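Local atomic coordinates of tRNA-5-methyluridine(54) 2-sulfurtransferase (Pyrococcus horikoshii, PDB entry 3VRH), a protein that catalyses the ATP-dependent 2-thiolation of 5-methyluridine 54 in the T loop of tRNAs, using a [4Fe-4S] cluster, and so stabilises tRNA against heat in thermophiles. Residues 133-138 with 217-222; 78-83 with 89-94. One frame throughout, in Å; residues are numbered along the deposited sequence.

Contact 1 (133-138 with 217-222)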
loop_
_atom_site.group_PDB
_atom_site.type_symbol
_atom_site.label_atom_id
_atom_site.label_comp_id
_atom_site.label_asym_id
_atom_site.label_seq_id
_atom_site.Cartn_x
_atom_site.Cartn_y
_atom_site.Cartn_z
ATOM N N LEU A 133 -17.960 -5.363 -15.332
ATOM C CA LEU A 133 -17.767 -5.321 -16.783
ATOM C C LEU A 133 -19.040 -4.816 -17.474
ATOM O O LEU A 133 -19.014 -3.850 -18.240
ATOM C CB LEU A 133 -17.418 -6.722 -17.316
ATOM C CG LEU A 133 -17.505 -7.026 -18.828
ATOM C CD1 LEU A 133 -16.447 -6.257 -19.635
ATOM C CD2 LEU A 133 -17.444 -8.544 -19.148
ATOM N N THR A 134 -20.146 -5.492 -17.197
ATOM C CA THR A 134 -21.424 -5.196 -17.826
ATOM C C THR A 134 -21.866 -3.773 -17.543
ATOM O O THR A 134 -22.344 -3.071 -18.441
ATOM C CB THR A 134 -22.513 -6.137 -17.285
ATOM O OG1 THR A 134 -22.092 -7.488 -17.462
ATOM C CG2 THR A 134 -23.853 -5.920 -18.022
ATOM N N LYS A 135 -21.721 -3.341 -16.293
ATOM C CA LYS A 135 -22.212 -2.023 -15.930
ATOM C C LYS A 135 -21.396 -0.901 -16.598
ATOM O O LYS A 135 -21.961 0.085 -17.094
ATOM C CB LYS A 135 -22.247 -1.854 -14.405
ATOM C CG LYS A 135 -22.829 -0.508 -13.967
ATOM C CD LYS A 135 -22.702 -0.274 -12.436
ATOM C CE LYS A 135 -23.316 1.082 -12.035
ATOM N NZ LYS A 135 -23.228 1.395 -10.575
ATOM N N ARG A 136 -20.076 -1.053 -16.613
ATOM C CA ARG A 136 -19.193 -0.034 -17.179
ATOM C C ARG A 136 -19.459 0.095 -18.673
ATOM O O ARG A 136 -19.442 1.187 -19.220
ATOM C CB ARG A 136 -17.702 -0.356 -16.923
ATOM C CG ARG A 136 -17.144 0.258 -15.605
ATOM C CD ARG A 136 -15.636 0.004 -15.365
ATOM N NE ARG A 136 -15.314 -1.427 -15.309
ATOM C CZ ARG A 136 -15.463 -2.192 -14.227
ATOM N NH1 ARG A 136 -15.934 -1.671 -13.099
ATOM N NH2 ARG A 136 -15.154 -3.481 -14.269
ATOM N N TYR A 137 -19.708 -1.035 -19.319
ATOM C CA TYR A 137 -19.942 -1.047 -20.750
ATOM C C TYR A 137 -21.234 -0.315 -21.074
ATOM O O TYR A 137 -21.279 0.522 -21.981
ATOM C CB TYR A 137 -20.027 -2.478 -21.284
ATOM C CG TYR A 137 -20.390 -2.538 -22.766
ATOM C CD1 TYR A 137 -21.710 -2.649 -23.173
ATOM C CD2 TYR A 137 -19.405 -2.487 -23.753
ATOM C CE1 TYR A 137 -22.047 -2.696 -24.515
ATOM C CE2 TYR A 137 -19.731 -2.550 -25.091
ATOM C CZ TYR A 137 -21.064 -2.648 -25.466
ATOM O OH TYR A 137 -21.410 -2.705 -26.795
ATOM N N ILE A 138 -22.283 -0.650 -20.332
ATOM C CA ILE A 138 -23.600 -0.065 -20.579
ATOM C C ILE A 138 -23.593 1.434 -20.316
ATOM O O ILE A 138 -24.190 2.195 -21.068
ATOM C CB ILE A 138 -24.694 -0.745 -19.740
ATOM C CG1 ILE A 138 -24.885 -2.192 -20.193
ATOM C CG2 ILE A 138 -26.018 0.025 -19.850
ATOM C CD1 ILE A 138 -25.940 -2.969 -19.396
ATOM N N VAL A 217 -27.437 0.286 0.787
ATOM C CA VAL A 217 -26.027 0.097 1.134
ATOM C C VAL A 217 -25.238 -0.725 0.109
ATOM O O VAL A 217 -24.052 -0.478 -0.107
ATOM C CB VAL A 217 -25.840 -0.587 2.490
ATOM C CG1 VAL A 217 -24.396 -0.453 2.918
ATOM C CG2 VAL A 217 -26.748 0.023 3.530
ATOM N N GLU A 218 -25.873 -1.705 -0.521
ATOM C CA GLU A 218 -25.118 -2.588 -1.404
ATOM C C GLU A 218 -25.785 -2.782 -2.752
ATOM O O GLU A 218 -26.918 -3.253 -2.838
ATOM C CB GLU A 218 -24.877 -3.941 -0.730
ATOM C CG GLU A 218 -23.779 -4.755 -1.371
ATOM C CD GLU A 218 -23.324 -5.912 -0.482
ATOM O OE1 GLU A 218 -22.445 -6.703 -0.911
ATOM O OE2 GLU A 218 -23.855 -6.026 0.650
ATOM N N GLU A 219 -25.072 -2.396 -3.806
ATOM C CA GLU A 219 -25.579 -2.514 -5.173
ATOM C C GLU A 219 -25.600 -3.979 -5.625
ATOM O O GLU A 219 -26.634 -4.497 -6.040
ATOM C CB GLU A 219 -24.722 -1.671 -6.125
ATOM C CG GLU A 219 -25.137 -1.762 -7.582
ATOM C CD GLU A 219 -24.281 -0.885 -8.498
ATOM O OE1 GLU A 219 -23.253 -0.328 -8.029
ATOM O OE2 GLU A 219 -24.650 -0.745 -9.689
ATOM N N CYS A 220 -24.445 -4.637 -5.533
ATOM C CA CYS A 220 -24.323 -6.061 -5.830
ATOM C C CYS A 220 -24.121 -6.810 -4.506
ATOM O O CYS A 220 -23.115 -6.625 -3.827
ATOM C CB CYS A 220 -23.154 -6.310 -6.802
ATOM S SG CYS A 220 -22.938 -8.030 -7.359
ATOM N N PRO A 221 -25.098 -7.647 -4.128
ATOM C CA PRO A 221 -25.045 -8.391 -2.861
ATOM C C PRO A 221 -24.278 -9.728 -2.936
ATOM O O PRO A 221 -24.510 -10.610 -2.106
ATOM C CB PRO A 221 -26.518 -8.649 -2.560
ATOM C CG PRO A 221 -27.153 -8.760 -3.951
ATOM C CD PRO A 221 -26.375 -7.837 -4.846
ATOM N N TYR A 222 -23.376 -9.873 -3.902
ATOM C CA TYR A 222 -22.640 -11.126 -4.050
ATOM C C TYR A 222 -21.127 -10.943 -3.889
ATOM O O TYR A 222 -20.672 -9.992 -3.253
ATOM C CB TYR A 222 -22.950 -11.768 -5.404
ATOM C CG TYR A 222 -24.402 -12.171 -5.593
ATOM C CD1 TYR A 222 -25.097 -12.862 -4.596
ATOM C CD2 TYR A 222 -25.080 -11.862 -6.773
ATOM C CE1 TYR A 222 -26.423 -13.238 -4.774
ATOM C CE2 TYR A 222 -26.400 -12.243 -6.964
ATOM C CZ TYR A 222 -27.069 -12.923 -5.964
ATOM O OH TYR A 222 -28.383 -13.288 -6.165
#
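Lys135, on a turn of the helix 127-145, and Glu219, in the irregular loop between the helices 201-211 and 228-241, bridge two backbones that stay far apart, the closest CA atoms being those of Lys135 and Cys220 at 11.1 Å. Two long side chains approaching from opposite directions cross that distance. Each leaves its backbone with CG anti to N (chi1 -177° in Lys135, 178° in Glu219) and continues extended, so that both charged ends arrive at full stretch. The ammonium group meets the carboxylate unevenly: NZ of Lys135 lies 2.7 Å from OE2 of Glu219, on the syn lone pair of that oxygen, whereas the second bond, from the same NZ to OE1 of Glu219, is weak at 3.1 Å. The lysine methylenes follow the nitrogen in, CE of Lys135 coming to 3.3 Å from OE2 of Glu219. Only these two residues touch, and both are partly exposed, so this is a single ionic bridge near the surface and not a packed interface. On the loop side, the next residue, Cys220, is a ligand of the [4Fe-4S] cluster; here its SG is instead joined to that of Cys128 in a disulfide. Lys135 itself binds ATP, and its side chain comes, at the nearest atoms, to about 4 Å from a bound bicine and from the side chain of Ile79, another ATP-binding residue. In this disulfide form the salt bridge links the loop carrying Cys220 to the nucleotide site, and probably helps hold the extended Lys135 chain in place there.

Contact 2 (78-83 with 89-94)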
loop_
_atom_site.group_PDB
_atom_site.type_symbol
_atom_site.label_atom_id
_atom_site.label_comp_id
_atom_site.label_asym_id
_atom_site.label_seq_id
_atom_site.Cartn_x
_atom_site.Cartn_y
_atom_site.Cartn_z
ATOM N N HIS A 78 -29.989 4.511 -14.348
ATOM C CA HIS A 78 -29.936 3.434 -13.375
ATOM C C HIS A 78 -29.863 2.112 -14.087
ATOM O O HIS A 78 -30.706 1.812 -14.926
ATOM C CB HIS A 78 -31.160 3.434 -12.472
ATOM C CG HIS A 78 -31.241 2.233 -11.587
ATOM N ND1 HIS A 78 -30.397 2.044 -10.515
ATOM C CD2 HIS A 78 -32.056 1.153 -11.623
ATOM C CE1 HIS A 78 -30.692 0.899 -9.924
ATOM N NE2 HIS A 78 -31.701 0.344 -10.572
ATOM N N ILE A 79 -28.867 1.308 -13.741
ATOM C CA ILE A 79 -28.719 0.020 -14.381
ATOM C C ILE A 79 -29.163 -1.059 -13.411
ATOM O O ILE A 79 -28.481 -1.358 -12.424
ATOM C CB ILE A 79 -27.274 -0.208 -14.863
ATOM C CG1 ILE A 79 -26.924 0.831 -15.932
ATOM C CG2 ILE A 79 -27.080 -1.644 -15.378
ATOM C CD1 ILE A 79 -25.423 0.956 -16.205
ATOM N N ASN A 80 -30.337 -1.612 -13.707
ATOM C CA ASN A 80 -30.993 -2.616 -12.894
ATOM C C ASN A 80 -30.336 -3.985 -13.148
ATOM O O ASN A 80 -30.306 -4.469 -14.281
ATOM C CB ASN A 80 -32.501 -2.588 -13.213
ATOM C CG ASN A 80 -33.294 -3.654 -12.468
ATOM O OD1 ASN A 80 -32.865 -4.799 -12.337
ATOM N ND2 ASN A 80 -34.468 -3.274 -11.981
ATOM N N LEU A 81 -29.803 -4.593 -12.085
ATOM C CA LEU A 81 -28.958 -5.792 -12.213
ATOM C C LEU A 81 -29.759 -7.079 -12.380
ATOM O O LEU A 81 -29.201 -8.129 -12.666
ATOM C CB LEU A 81 -27.987 -5.914 -11.030
ATOM C CG LEU A 81 -27.170 -4.658 -10.723
ATOM C CD1 LEU A 81 -26.151 -4.924 -9.601
ATOM C CD2 LEU A 81 -26.489 -4.141 -11.989
ATOM N N GLY A 82 -31.070 -6.996 -12.202
ATOM C CA GLY A 82 -31.928 -8.139 -12.458
ATOM C C GLY A 82 -31.868 -9.244 -11.410
ATOM O O GLY A 82 -32.088 -10.426 -11.704
ATOM N N ILE A 83 -31.579 -8.858 -10.176
ATOM C CA ILE A 83 -31.595 -9.808 -9.081
ATOM C C ILE A 83 -32.983 -9.864 -8.441
ATOM O O ILE A 83 -33.469 -8.858 -7.895
ATOM C CB ILE A 83 -30.573 -9.431 -8.030
ATOM C CG1 ILE A 83 -29.206 -9.245 -8.695
ATOM C CG2 ILE A 83 -30.540 -10.503 -6.944
ATOM C CD1 ILE A 83 -28.118 -8.822 -7.755
ATOM N N LYS A 89 -36.167 -3.103 -5.242
ATOM C CA LYS A 89 -36.017 -2.087 -4.200
ATOM C C LYS A 89 -34.934 -1.077 -4.583
ATOM O O LYS A 89 -35.101 0.123 -4.364
ATOM C CB LYS A 89 -35.742 -2.696 -2.808
ATOM C CG LYS A 89 -35.673 -1.636 -1.698
ATOM C CD LYS A 89 -35.278 -2.181 -0.306
ATOM C CE LYS A 89 -36.418 -2.966 0.353
ATOM N NZ LYS A 89 -37.698 -2.187 0.332
ATOM N N SER A 90 -33.842 -1.557 -5.181
ATOM C CA SER A 90 -32.751 -0.668 -5.621
ATOM C C SER A 90 -33.205 0.348 -6.673
ATOM O O SER A 90 -32.882 1.538 -6.595
ATOM C CB SER A 90 -31.558 -1.473 -6.160
ATOM O OG SER A 90 -30.955 -2.280 -5.134
ATOM N N GLU A 91 -33.921 -0.130 -7.680
ATOM C CA GLU A 91 -34.464 0.762 -8.686
ATOM C C GLU A 91 -35.400 1.786 -8.048
ATOM O O GLU A 91 -35.394 2.948 -8.435
ATOM C CB GLU A 91 -35.212 -0.029 -9.755
ATOM C CG GLU A 91 -35.737 0.836 -10.882
ATOM C CD GLU A 91 -36.335 0.032 -12.022
ATOM O OE1 GLU A 91 -35.615 -0.807 -12.613
ATOM O OE2 GLU A 91 -37.522 0.248 -12.322
ATOM N N GLU A 92 -36.192 1.357 -7.063
ATOM C CA GLU A 92 -37.121 2.267 -6.411
ATOM C C GLU A 92 -36.386 3.380 -5.680
ATOM O O GLU A 92 -36.832 4.525 -5.709
ATOM C CB GLU A 92 -38.081 1.533 -5.459
ATOM C CG GLU A 92 -39.134 0.669 -6.153
ATOM C CD GLU A 92 -39.899 1.418 -7.247
ATOM O OE1 GLU A 92 -40.399 2.542 -6.973
ATOM O OE2 GLU A 92 -39.992 0.888 -8.386
ATOM N N TYR A 93 -35.263 3.043 -5.039
ATOM C CA TYR A 93 -34.422 4.037 -4.362
ATOM C C TYR A 93 -33.835 5.051 -5.368
ATOM O O TYR A 93 -33.817 6.257 -5.128
ATOM C CB TYR A 93 -33.320 3.348 -3.525
ATOM C CG TYR A 93 -33.814 3.016 -2.134
ATOM C CD1 TYR A 93 -34.522 1.857 -1.891
ATOM C CD2 TYR A 93 -33.623 3.895 -1.077
ATOM C CE1 TYR A 93 -35.019 1.570 -0.630
ATOM C CE2 TYR A 93 -34.108 3.612 0.188
ATOM C CZ TYR A 93 -34.808 2.446 0.409
ATOM O OH TYR A 93 -35.312 2.152 1.664
ATOM N N ALA A 94 -33.367 4.549 -6.501
ATOM C CA ALA A 94 -32.841 5.419 -7.537
ATOM C C ALA A 94 -33.943 6.355 -8.070
ATOM O O ALA A 94 -33.718 7.558 -8.210
ATOM C CB ALA A 94 -32.228 4.594 -8.661
#
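The imidazole of His78 lies against the backbone and first side-chain carbons of the helix 87-101, meeting it obliquely. Its NE2 comes to 3.4 Å from CA of Glu91, while the other ring nitrogen, ND1 of His78, is 3.6 Å from CB of Ala94. The Glu91 side chain crosses His78 at about a right angle, the ring and carboxylate planes 76° apart, and CG of Glu91 packs 3.8 Å from CD2 of His78. The ring's hydrogen bond points elsewhere, from ND1 to the backbone O of Val54. Two residues on, Asn80 supplies the polar link: with CG anti to the backbone N (chi1 177°) its amide faces the helix, and ND2 of Asn80 is 2.8 Å from OE1 of Glu91. The bond is nearly straight and lies in the amide plane, yet it reaches the carboxylate from above its plane, the two side chains again crossing at about a right angle. OD1 of the same amide accepts from N of Gly82 at 2.8 Å, closing an Asx turn just where the strand ends, so the amide is held at both ends. The other carboxylate oxygen, OE2 of Glu91, is in a salt bridge with Arg109, so this buried acid is gripped from two residues. The segments 78-80 and 89-94 run antiparallel, as expected for the first strand and the connecting helix of a beta-alpha-beta unit: the strand 73-80 lies in the sheet between 49-53 and 105-109, the helix 87-101 packs on one face, and Ile79, its CB directed away from that helix, touches the helix 127-145.

Both contacts belong to the PP-loop domain and their centres lie about 10 Å apart, but their chemistry differs with their place. Contact 2 is buried core, where a strand and the helix that follows it in sequence pack through a ring, a methyl and a fixed amide-carboxylate pair. Contact 1 is a surface bridge between elements distant in sequence, carried by one ion pair beside the nucleotide site. The two share no segment but meet directly: CD1 of Ile79 packs 3.7 Å from O of Lys135, and CD of Pro221 lies 3.5 Å from CD1 of Ile83. The strand and the loop after it in 78-83 thus lie against both segments of contact 1.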